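Long-range contacts in unique short US2 glycoprotein (Human herpesvirus 5, PDB 1IM3), which helps the virus evade immunity by redirecting newly made MHC class I heavy chains to the cytosol for proteasomal destruction and is represented here by its ER-lumenal immunoglobulin-like domain: residues A36-V41 / P71-L76; E43-H48 / R65-M70; E6-Y11 / L89-E94. All blocks are in the same frame, centred on the assembly; numbering follows the deposited sequence.

Contact 1: residues A36-V41 / P71-L76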
loop_
_atom_site.group_PDB
_atom_site.type_symbol
_atom_site.label_atom_id
_atom_site.label_comp_id
_atom_site.label_asym_id
_atom_site.label_seq_id
_atom_site.Cartn_x
_atom_site.Cartn_y
_atom_site.Cartn_z
ATOM N N ALA D 36 -3.703 -12.270 19.184
ATOM C CA ALA D 36 -3.974 -13.571 19.773
ATOM C C ALA D 36 -2.997 -14.497 19.061
ATOM O O ALA D 36 -2.811 -14.408 17.845
ATOM C CB ALA D 36 -5.392 -14.015 19.490
ATOM N N ASP D 37 -2.336 -15.365 19.806
ATOM C CA ASP D 37 -1.423 -16.300 19.162
ATOM C C ASP D 37 -2.011 -17.693 19.308
ATOM O O ASP D 37 -2.213 -18.168 20.428
ATOM C CB ASP D 37 -0.047 -16.279 19.808
ATOM C CG ASP D 37 0.972 -17.049 19.001
ATOM O OD1 ASP D 37 0.570 -17.984 18.268
ATOM O OD2 ASP D 37 2.175 -16.733 19.101
ATOM N N TYR D 38 -2.294 -18.334 18.176
ATOM C CA TYR D 38 -2.873 -19.677 18.180
ATOM C C TYR D 38 -1.784 -20.717 17.968
ATOM O O TYR D 38 -2.046 -21.834 17.528
ATOM C CB TYR D 38 -3.932 -19.806 17.079
ATOM C CG TYR D 38 -5.029 -18.774 17.176
ATOM C CD1 TYR D 38 -5.606 -18.457 18.404
ATOM C CD2 TYR D 38 -5.515 -18.143 16.035
ATOM C CE1 TYR D 38 -6.639 -17.539 18.494
ATOM C CE2 TYR D 38 -6.545 -17.226 16.113
ATOM C CZ TYR D 38 -7.105 -16.929 17.346
ATOM O OH TYR D 38 -8.142 -16.032 17.426
ATOM N N GLY D 39 -0.556 -20.338 18.297
ATOM C CA GLY D 39 0.564 -21.238 18.129
ATOM C C GLY D 39 1.020 -21.172 16.689
ATOM O O GLY D 39 0.635 -22.010 15.874
ATOM N N GLY D 40 1.822 -20.162 16.365
ATOM C CA GLY D 40 2.313 -20.021 15.004
ATOM C C GLY D 40 1.565 -18.988 14.177
ATOM O O GLY D 40 2.181 -18.129 13.540
ATOM N N VAL D 41 0.240 -19.077 14.160
ATOM C CA VAL D 41 -0.569 -18.126 13.409
ATOM C C VAL D 41 -1.563 -17.477 14.363
ATOM O O VAL D 41 -1.967 -18.087 15.368
ATOM C CB VAL D 41 -1.348 -18.813 12.248
ATOM C CG1 VAL D 41 -2.395 -19.776 12.808
ATOM C CG2 VAL D 41 -2.006 -17.746 11.352
ATOM N N PRO D 71 -11.096 -20.743 21.261
ATOM C CA PRO D 71 -10.568 -21.853 22.065
ATOM C C PRO D 71 -9.108 -22.131 21.723
ATOM O O PRO D 71 -8.306 -22.514 22.578
ATOM C CB PRO D 71 -11.472 -23.015 21.675
ATOM C CG PRO D 71 -12.774 -22.332 21.367
ATOM C CD PRO D 71 -12.330 -21.142 20.563
ATOM N N ILE D 72 -8.773 -21.929 20.458
ATOM C CA ILE D 72 -7.418 -22.148 19.970
ATOM C C ILE D 72 -6.407 -21.195 20.603
ATOM O O ILE D 72 -5.207 -21.317 20.380
ATOM C CB ILE D 72 -7.340 -21.909 18.466
ATOM C CG1 ILE D 72 -8.628 -22.373 17.795
ATOM C CG2 ILE D 72 -6.151 -22.641 17.891
ATOM C CD1 ILE D 72 -8.751 -21.893 16.362
ATOM N N PHE D 73 -6.881 -20.233 21.382
ATOM C CA PHE D 73 -5.966 -19.279 21.976
ATOM C C PHE D 73 -4.848 -19.914 22.764
ATOM O O PHE D 73 -5.053 -20.773 23.617
ATOM C CB PHE D 73 -6.693 -18.296 22.893
ATOM C CG PHE D 73 -5.866 -17.088 23.263
ATOM C CD1 PHE D 73 -5.910 -15.939 22.484
ATOM C CD2 PHE D 73 -5.063 -17.094 24.399
ATOM C CE1 PHE D 73 -5.173 -14.804 22.833
ATOM C CE2 PHE D 73 -4.321 -15.965 24.758
ATOM C CZ PHE D 73 -4.378 -14.819 23.973
ATOM N N GLU D 74 -3.647 -19.464 22.478
ATOM C CA GLU D 74 -2.493 -19.954 23.191
ATOM C C GLU D 74 -1.876 -18.866 24.056
ATOM O O GLU D 74 -2.008 -18.903 25.280
ATOM C CB GLU D 74 -1.449 -20.458 22.220
ATOM C CG GLU D 74 -1.567 -21.937 21.938
ATOM C CD GLU D 74 -0.378 -22.463 21.163
ATOM O OE1 GLU D 74 0.771 -22.129 21.541
ATOM O OE2 GLU D 74 -0.595 -23.212 20.187
ATOM N N THR D 75 -1.162 -17.931 23.413
ATOM C CA THR D 75 -0.530 -16.805 24.108
ATOM C C THR D 75 -0.944 -15.413 23.565
ATOM O O THR D 75 -1.398 -15.286 22.415
ATOM C CB THR D 75 1.026 -16.893 24.068
ATOM O OG1 THR D 75 1.505 -16.634 22.747
ATOM C CG2 THR D 75 1.488 -18.268 24.484
ATOM N N LEU D 76 -0.814 -14.386 24.418
ATOM C CA LEU D 76 -1.111 -13.004 24.047
ATOM C C LEU D 76 0.188 -12.403 23.523
ATOM O O LEU D 76 1.179 -12.329 24.253
ATOM C CB LEU D 76 -1.587 -12.177 25.258
ATOM C CG LEU D 76 -1.759 -10.660 24.997
ATOM C CD1 LEU D 76 -2.863 -10.444 23.981
ATOM C CD2 LEU D 76 -2.100 -9.928 26.274
#
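I72 packs on Y38 where strands 30-37 and 75-82 of the immunoglobulin-like sandwich come together, antiparallel neighbours in one sheet whose pairing opens with a classic beta bulge. The methyl branch of I72 makes the contact: CG2 stands anti to the backbone N and reaches Y38 CB at 3.7 Å, the two side chains crossing at about a right angle. Its carbonyl follows, with I72 O 3.5 Å from Y38 CD1. At F73 the backbone meets the tyrosine ring, the CA lying in the ring plane at its edge. The ring of F73 turns back toward A36: placed trans to the main-chain nitrogen (chi1 -166°), it brings F73 CE1 within 3.4 Å of A36 CB, which sits at the edge of the ring. P93 also packs against this phenylalanine.

Two residues, E74 and T75, lie opposite the single D37, the signature of the bulge, so D37 O is gripped twice, by E74 N at 2.8 Å and by T75 N at 3.2 Å. The E74 carboxylate reaches over the turn, and its OE2 lies 3.1 Å from G39 CA. T75 returns the strand bond: D37 N donates to T75 O at 2.8 Å, and the two side chains run side by side. One residue on, L76 and A36 form a non-hydrogen-bonded antiparallel pair. D37 also shapes the turn that leads out of its strand, an Asx turn in which G39 N donates to D37 OD1 at 2.6 Å, meeting the oxygen on its anti side, 33° out of the carboxylate plane.

Contact 2: residues E43-H48 / R65-M70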
loop_
_atom_site.group_PDB
_atom_site.type_symbol
_atom_site.label_atom_id
_atom_site.label_comp_id
_atom_site.label_asym_id
_atom_site.label_seq_id
_atom_site.Cartn_x
_atom_site.Cartn_y
_atom_site.Cartn_z
ATOM N N GLU D 43 -4.155 -13.517 14.981
ATOM C CA GLU D 43 -4.929 -12.423 14.437
ATOM C C GLU D 43 -4.974 -11.306 15.452
ATOM O O GLU D 43 -4.735 -11.503 16.642
ATOM C CB GLU D 43 -6.351 -12.866 14.089
ATOM C CG GLU D 43 -7.082 -13.546 15.214
ATOM C CD GLU D 43 -8.537 -13.778 14.883
ATOM O OE1 GLU D 43 -9.097 -14.790 15.345
ATOM O OE2 GLU D 43 -9.122 -12.939 14.168
ATOM N N ASN D 44 -5.278 -10.122 14.959
ATOM C CA ASN D 44 -5.354 -8.959 15.804
ATOM C C ASN D 44 -6.554 -9.014 16.732
ATOM O O ASN D 44 -7.601 -9.542 16.372
ATOM C CB ASN D 44 -5.396 -7.709 14.917
ATOM C CG ASN D 44 -4.046 -7.396 14.309
ATOM O OD1 ASN D 44 -3.013 -7.828 14.817
ATOM N ND2 ASN D 44 -4.044 -6.637 13.229
ATOM N N LEU D 45 -6.372 -8.482 17.937
ATOM C CA LEU D 45 -7.429 -8.407 18.910
ATOM C C LEU D 45 -7.792 -6.946 19.006
ATOM O O LEU D 45 -6.963 -6.061 18.801
ATOM C CB LEU D 45 -6.966 -8.875 20.263
ATOM C CG LEU D 45 -6.692 -10.378 20.353
ATOM C CD1 LEU D 45 -6.043 -10.708 21.705
ATOM C CD2 LEU D 45 -8.012 -11.156 20.177
ATOM N N TYR D 46 -9.057 -6.710 19.315
ATOM C CA TYR D 46 -9.574 -5.363 19.485
ATOM C C TYR D 46 -10.150 -5.159 20.864
ATOM O O TYR D 46 -11.079 -5.893 21.263
ATOM C CB TYR D 46 -10.656 -5.114 18.480
ATOM C CG TYR D 46 -10.075 -5.346 17.154
ATOM C CD1 TYR D 46 -9.318 -4.361 16.514
ATOM C CD2 TYR D 46 -10.211 -6.585 16.527
ATOM C CE1 TYR D 46 -8.731 -4.596 15.291
ATOM C CE2 TYR D 46 -9.613 -6.840 15.299
ATOM C CZ TYR D 46 -8.887 -5.843 14.687
ATOM O OH TYR D 46 -8.337 -6.132 13.454
ATOM N N VAL D 47 -9.585 -4.184 21.579
ATOM C CA VAL D 47 -10.021 -3.862 22.917
ATOM C C VAL D 47 -10.696 -2.501 23.010
ATOM O O VAL D 47 -10.315 -1.561 22.311
ATOM C CB VAL D 47 -8.835 -3.899 23.890
ATOM C CG1 VAL D 47 -8.051 -5.150 23.635
ATOM C CG2 VAL D 47 -7.993 -2.648 23.766
ATOM N N HIS D 48 -11.695 -2.418 23.880
ATOM C CA HIS D 48 -12.445 -1.192 24.099
ATOM C C HIS D 48 -11.492 -0.167 24.728
ATOM O O HIS D 48 -10.578 -0.560 25.464
ATOM C CB HIS D 48 -13.636 -1.495 25.004
ATOM C CG HIS D 48 -14.582 -0.347 25.159
ATOM N ND1 HIS D 48 -14.331 0.716 25.996
ATOM C CD2 HIS D 48 -15.767 -0.082 24.557
ATOM C CE1 HIS D 48 -15.319 1.589 25.902
ATOM N NE2 HIS D 48 -16.203 1.127 25.035
ATOM N N ARG D 65 -10.770 -6.626 29.741
ATOM C CA ARG D 65 -11.752 -7.446 30.438
ATOM C C ARG D 65 -12.770 -8.079 29.485
ATOM O O ARG D 65 -13.291 -7.424 28.578
ATOM C CB ARG D 65 -12.464 -6.602 31.511
ATOM C CG ARG D 65 -11.544 -6.083 32.622
ATOM C CD ARG D 65 -12.104 -4.847 33.308
ATOM N NE ARG D 65 -11.927 -3.633 32.515
ATOM C CZ ARG D 65 -12.298 -2.422 32.915
ATOM N NH1 ARG D 65 -12.868 -2.267 34.105
ATOM N NH2 ARG D 65 -12.097 -1.367 32.128
ATOM N N ASN D 66 -12.969 -9.386 29.680
ATOM C CA ASN D 66 -13.924 -10.211 28.931
ATOM C C ASN D 66 -13.795 -10.251 27.433
ATOM O O ASN D 66 -14.782 -10.208 26.721
ATOM C CB ASN D 66 -15.330 -9.782 29.262
ATOM C CG ASN D 66 -15.754 -10.271 30.592
ATOM O OD1 ASN D 66 -16.013 -11.467 30.768
ATOM N ND2 ASN D 66 -15.810 -9.364 31.569
ATOM N N LEU D 67 -12.573 -10.345 26.958
ATOM C CA LEU D 67 -12.352 -10.363 25.539
ATOM C C LEU D 67 -12.519 -11.779 25.010
ATOM O O LEU D 67 -11.766 -12.679 25.380
ATOM C CB LEU D 67 -10.951 -9.823 25.238
ATOM C CG LEU D 67 -10.680 -9.743 23.748
ATOM C CD1 LEU D 67 -11.758 -8.893 23.067
ATOM C CD2 LEU D 67 -9.318 -9.165 23.531
ATOM N N ASP D 68 -13.511 -11.982 24.158
ATOM C CA ASP D 68 -13.731 -13.313 23.610
ATOM C C ASP D 68 -12.540 -13.737 22.774
ATOM O O ASP D 68 -12.146 -13.047 21.848
ATOM C CB ASP D 68 -14.976 -13.378 22.713
ATOM C CG ASP D 68 -16.274 -13.195 23.476
ATOM O OD1 ASP D 68 -16.324 -13.482 24.694
ATOM O OD2 ASP D 68 -17.265 -12.776 22.836
ATOM N N VAL D 69 -11.928 -14.847 23.128
ATOM C CA VAL D 69 -10.847 -15.339 22.308
ATOM C C VAL D 69 -11.265 -16.729 21.978
ATOM O O VAL D 69 -11.919 -17.419 22.754
ATOM C CB VAL D 69 -9.494 -15.426 23.015
ATOM C CG1 VAL D 69 -8.959 -14.021 23.281
ATOM C CG2 VAL D 69 -9.627 -16.265 24.281
ATOM N N MET D 70 -10.905 -17.140 20.797
ATOM C CA MET D 70 -11.231 -18.471 20.372
ATOM C C MET D 70 -10.565 -19.511 21.268
ATOM O O MET D 70 -9.591 -19.222 21.969
ATOM C CB MET D 70 -10.779 -18.657 18.940
ATOM C CG MET D 70 -11.510 -17.768 17.970
ATOM S SD MET D 70 -10.903 -18.103 16.332
ATOM C CE MET D 70 -12.087 -19.306 15.795
#
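E43 OE1 is hydrogen-bonded to the Y38 hydroxyl and lies 3.9 Å from M70 SD, a looser touch from a poorly ordered side chain that crosses the glutamate at about a right angle. This is the margin of the interior of an immunoglobulin-like beta sandwich. Strand 42-44 and the chain that follows it belong to one layer, the end of strand 59-68 to the other. The two backbones run nearly opposite ways, but the closest CA pair, V47 and L67, is still 7.4 Å apart and no hydrogen bond joins them. Their backbone partners lie within their own layers: L45 bonds to P34, L67 to L17 and V69 to G15.

Apolar side chains, two leucines and two valines, make the contact instead. L67 follows the corner at N66, and the two residues lie opposite L17 in a G1 bulge. With chi1 at -177° the L67 side chain extends toward L45, and its two methyls divide the work. L67 CD2 sits 4.0 Å from L45 CB, near both methyls of that leucine, and also touches V47 CG1. Beside it, L45 CD2 reaches V69 CG1 at 4.3 Å. A36 and L17 pack on this apolar group from the two layers, while L45 O accepts a hydrogen bond from a basic side chain of another protein chain. The other methyl, L67 CD1, lies 3.6 Å from Y46 O.

Contact 3: residues E6-Y11 / L89-E94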
loop_
_atom_site.group_PDB
_atom_site.type_symbol
_atom_site.label_atom_id
_atom_site.label_comp_id
_atom_site.label_asym_id
_atom_site.label_seq_id
_atom_site.Cartn_x
_atom_site.Cartn_y
_atom_site.Cartn_z
ATOM N N GLU D 6 6.320 -2.800 34.020
ATOM C CA GLU D 6 6.067 -3.118 35.414
ATOM C C GLU D 6 5.368 -4.452 35.546
ATOM O O GLU D 6 5.779 -5.305 36.316
ATOM C CB GLU D 6 5.206 -2.042 36.084
ATOM C CG GLU D 6 5.834 -0.672 36.154
ATOM C CD GLU D 6 5.043 0.270 37.048
ATOM O OE1 GLU D 6 3.795 0.251 36.993
ATOM O OE2 GLU D 6 5.674 1.032 37.804
ATOM N N ASP D 7 4.331 -4.665 34.764
ATOM C CA ASP D 7 3.605 -5.901 34.899
ATOM C C ASP D 7 3.059 -6.309 33.555
ATOM O O ASP D 7 3.050 -5.525 32.617
ATOM C CB ASP D 7 2.471 -5.691 35.907
ATOM C CG ASP D 7 1.780 -6.982 36.292
ATOM O OD1 ASP D 7 2.485 -7.931 36.728
ATOM O OD2 ASP D 7 0.527 -7.034 36.167
ATOM N N ASN D 8 2.555 -7.529 33.497
ATOM C CA ASN D 8 2.032 -8.092 32.274
ATOM C C ASN D 8 1.557 -9.508 32.537
ATOM O O ASN D 8 2.344 -10.434 32.505
ATOM C CB ASN D 8 3.137 -8.131 31.232
ATOM C CG ASN D 8 2.769 -8.962 30.027
ATOM O OD1 ASN D 8 1.626 -8.950 29.584
ATOM N ND2 ASN D 8 3.739 -9.683 29.478
ATOM N N ARG D 9 0.278 -9.687 32.802
ATOM C CA ARG D 9 -0.242 -11.020 33.055
ATOM C C ARG D 9 -1.573 -11.088 32.343
ATOM O O ARG D 9 -2.072 -10.066 31.881
ATOM C CB ARG D 9 -0.410 -11.255 34.559
ATOM C CG ARG D 9 0.907 -11.402 35.311
ATOM C CD ARG D 9 0.656 -11.600 36.788
ATOM N NE ARG D 9 -0.070 -10.458 37.337
ATOM C CZ ARG D 9 -0.482 -10.360 38.597
ATOM N NH1 ARG D 9 -0.240 -11.352 39.456
ATOM N NH2 ARG D 9 -1.127 -9.264 39.003
ATOM N N CYS D 10 -2.147 -12.279 32.256
ATOM C CA CYS D 10 -3.415 -12.476 31.572
ATOM C C CYS D 10 -3.949 -13.846 31.984
ATOM O O CYS D 10 -3.202 -14.682 32.471
ATOM C CB CYS D 10 -3.180 -12.447 30.055
ATOM S SG CYS D 10 -1.875 -13.640 29.588
ATOM N N TYR D 11 -5.239 -14.072 31.794
ATOM C CA TYR D 11 -5.836 -15.355 32.125
ATOM C C TYR D 11 -7.121 -15.453 31.336
ATOM O O TYR D 11 -7.702 -14.432 30.949
ATOM C CB TYR D 11 -6.098 -15.478 33.640
ATOM C CG TYR D 11 -7.191 -14.600 34.217
ATOM C CD1 TYR D 11 -8.550 -14.915 34.035
ATOM C CD2 TYR D 11 -6.876 -13.455 34.953
ATOM C CE1 TYR D 11 -9.566 -14.111 34.570
ATOM C CE2 TYR D 11 -7.892 -12.637 35.497
ATOM C CZ TYR D 11 -9.227 -12.974 35.297
ATOM O OH TYR D 11 -10.212 -12.164 35.813
ATOM N N LEU D 89 5.690 -7.928 23.813
ATOM C CA LEU D 89 5.582 -8.602 25.096
ATOM C C LEU D 89 4.853 -9.899 24.781
ATOM O O LEU D 89 4.142 -9.985 23.795
ATOM C CB LEU D 89 4.753 -7.789 26.103
ATOM C CG LEU D 89 5.429 -6.640 26.850
ATOM C CD1 LEU D 89 5.948 -5.625 25.869
ATOM C CD2 LEU D 89 4.435 -5.989 27.783
ATOM N N ARG D 90 5.041 -10.911 25.611
ATOM C CA ARG D 90 4.355 -12.177 25.422
ATOM C C ARG D 90 3.729 -12.525 26.778
ATOM O O ARG D 90 4.397 -12.407 27.786
ATOM C CB ARG D 90 5.371 -13.221 24.958
ATOM C CG ARG D 90 4.764 -14.484 24.378
ATOM C CD ARG D 90 5.769 -15.223 23.491
ATOM N NE ARG D 90 5.437 -16.642 23.355
ATOM C CZ ARG D 90 5.626 -17.559 24.307
ATOM N NH1 ARG D 90 6.153 -17.224 25.482
ATOM N NH2 ARG D 90 5.283 -18.824 24.081
ATOM N N CYS D 91 2.446 -12.902 26.811
ATOM C CA CYS D 91 1.774 -13.254 28.064
ATOM C C CYS D 91 1.101 -14.623 27.916
ATOM O O CYS D 91 0.320 -14.831 26.987
ATOM C CB CYS D 91 0.697 -12.210 28.458
ATOM S SG CYS D 91 -0.096 -12.688 30.034
ATOM N N VAL D 92 1.413 -15.544 28.830
ATOM C CA VAL D 92 0.815 -16.874 28.828
ATOM C C VAL D 92 -0.323 -16.879 29.847
ATOM O O VAL D 92 -0.116 -16.563 31.019
ATOM C CB VAL D 92 1.833 -17.950 29.241
ATOM C CG1 VAL D 92 1.213 -19.327 29.116
ATOM C CG2 VAL D 92 3.075 -17.843 28.374
ATOM N N PRO D 93 -1.545 -17.232 29.415
ATOM C CA PRO D 93 -2.703 -17.263 30.330
ATOM C C PRO D 93 -2.406 -18.166 31.542
ATOM O O PRO D 93 -1.786 -19.204 31.364
ATOM C CB PRO D 93 -3.826 -17.809 29.441
ATOM C CG PRO D 93 -3.426 -17.340 28.079
ATOM C CD PRO D 93 -1.951 -17.610 28.051
ATOM N N GLU D 94 -2.863 -17.813 32.739
ATOM C CA GLU D 94 -2.563 -18.577 33.929
ATOM C C GLU D 94 -3.627 -19.506 34.508
ATOM O O GLU D 94 -3.881 -20.621 34.096
ATOM C CB GLU D 94 -2.243 -17.610 35.058
ATOM C CG GLU D 94 -1.114 -16.642 34.847
ATOM C CD GLU D 94 -0.601 -16.089 36.129
ATOM O OE1 GLU D 94 0.134 -16.815 36.801
ATOM O OE2 GLU D 94 -0.875 -14.917 36.450
HETATM O O HOH W 1 0.289 -14.651 32.788
#
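C10 and C91 are joined by a disulfide, SG to SG 2.1 Å, with a chi3 of -108°. The halves differ: C10 SG sits between its own N and carbonyl carbon (chi1 53°), whereas C91 SG points away from its main-chain nitrogen to reach C10. L17 and A19 pack on C10, and L76 on C91.

N8 lies beside the bridge. With chi1 at 168° the N8 amide swings to the other strand, where N8 OD1 lies 3.6 Å from C91 CB; N8 ND2 donates to R90 O at 3.3 Å. The donor stands above the carbonyl plane, not on a lone pair. The side chains of N8 and L89 pass one another pointing opposite ways, and both touch W62.

Beyond the disulfide, C10 O accepts from E94 N at 3.2 Å and takes a CA-H contact from P93 CA at 3.4 Å. A water donates to V92 O at 2.6 Å and is only weakly held by C10 N. E94 OE2 lies 3.7 Å from R9 CD. The disulfide joins the two sheets of an immunoglobulin-like sandwich, here tying first strand to last rather than B to F as in the canonical bond.

Contacts 2 and 3 both join the two layers of the sandwich, while contact 1 lies within one of them. Contact 3 is the most central, its centre about 8 Å from that of the chain, and ties the layers covalently; contact 2, at about 10 Å, relies mainly on apolar side chains, with no hydrogen bond between its segments. Contact 1, about 14 Å out, is held mainly by backbone hydrogen bonds at a sheet end and its turns. All three mix buried and exposed residues. Contact 1 touches both others: A36 N is hydrogen-bonded to E43 O of contact 2 and L76 N to C91 O of contact 3. Contacts 2 and 3 do not meet.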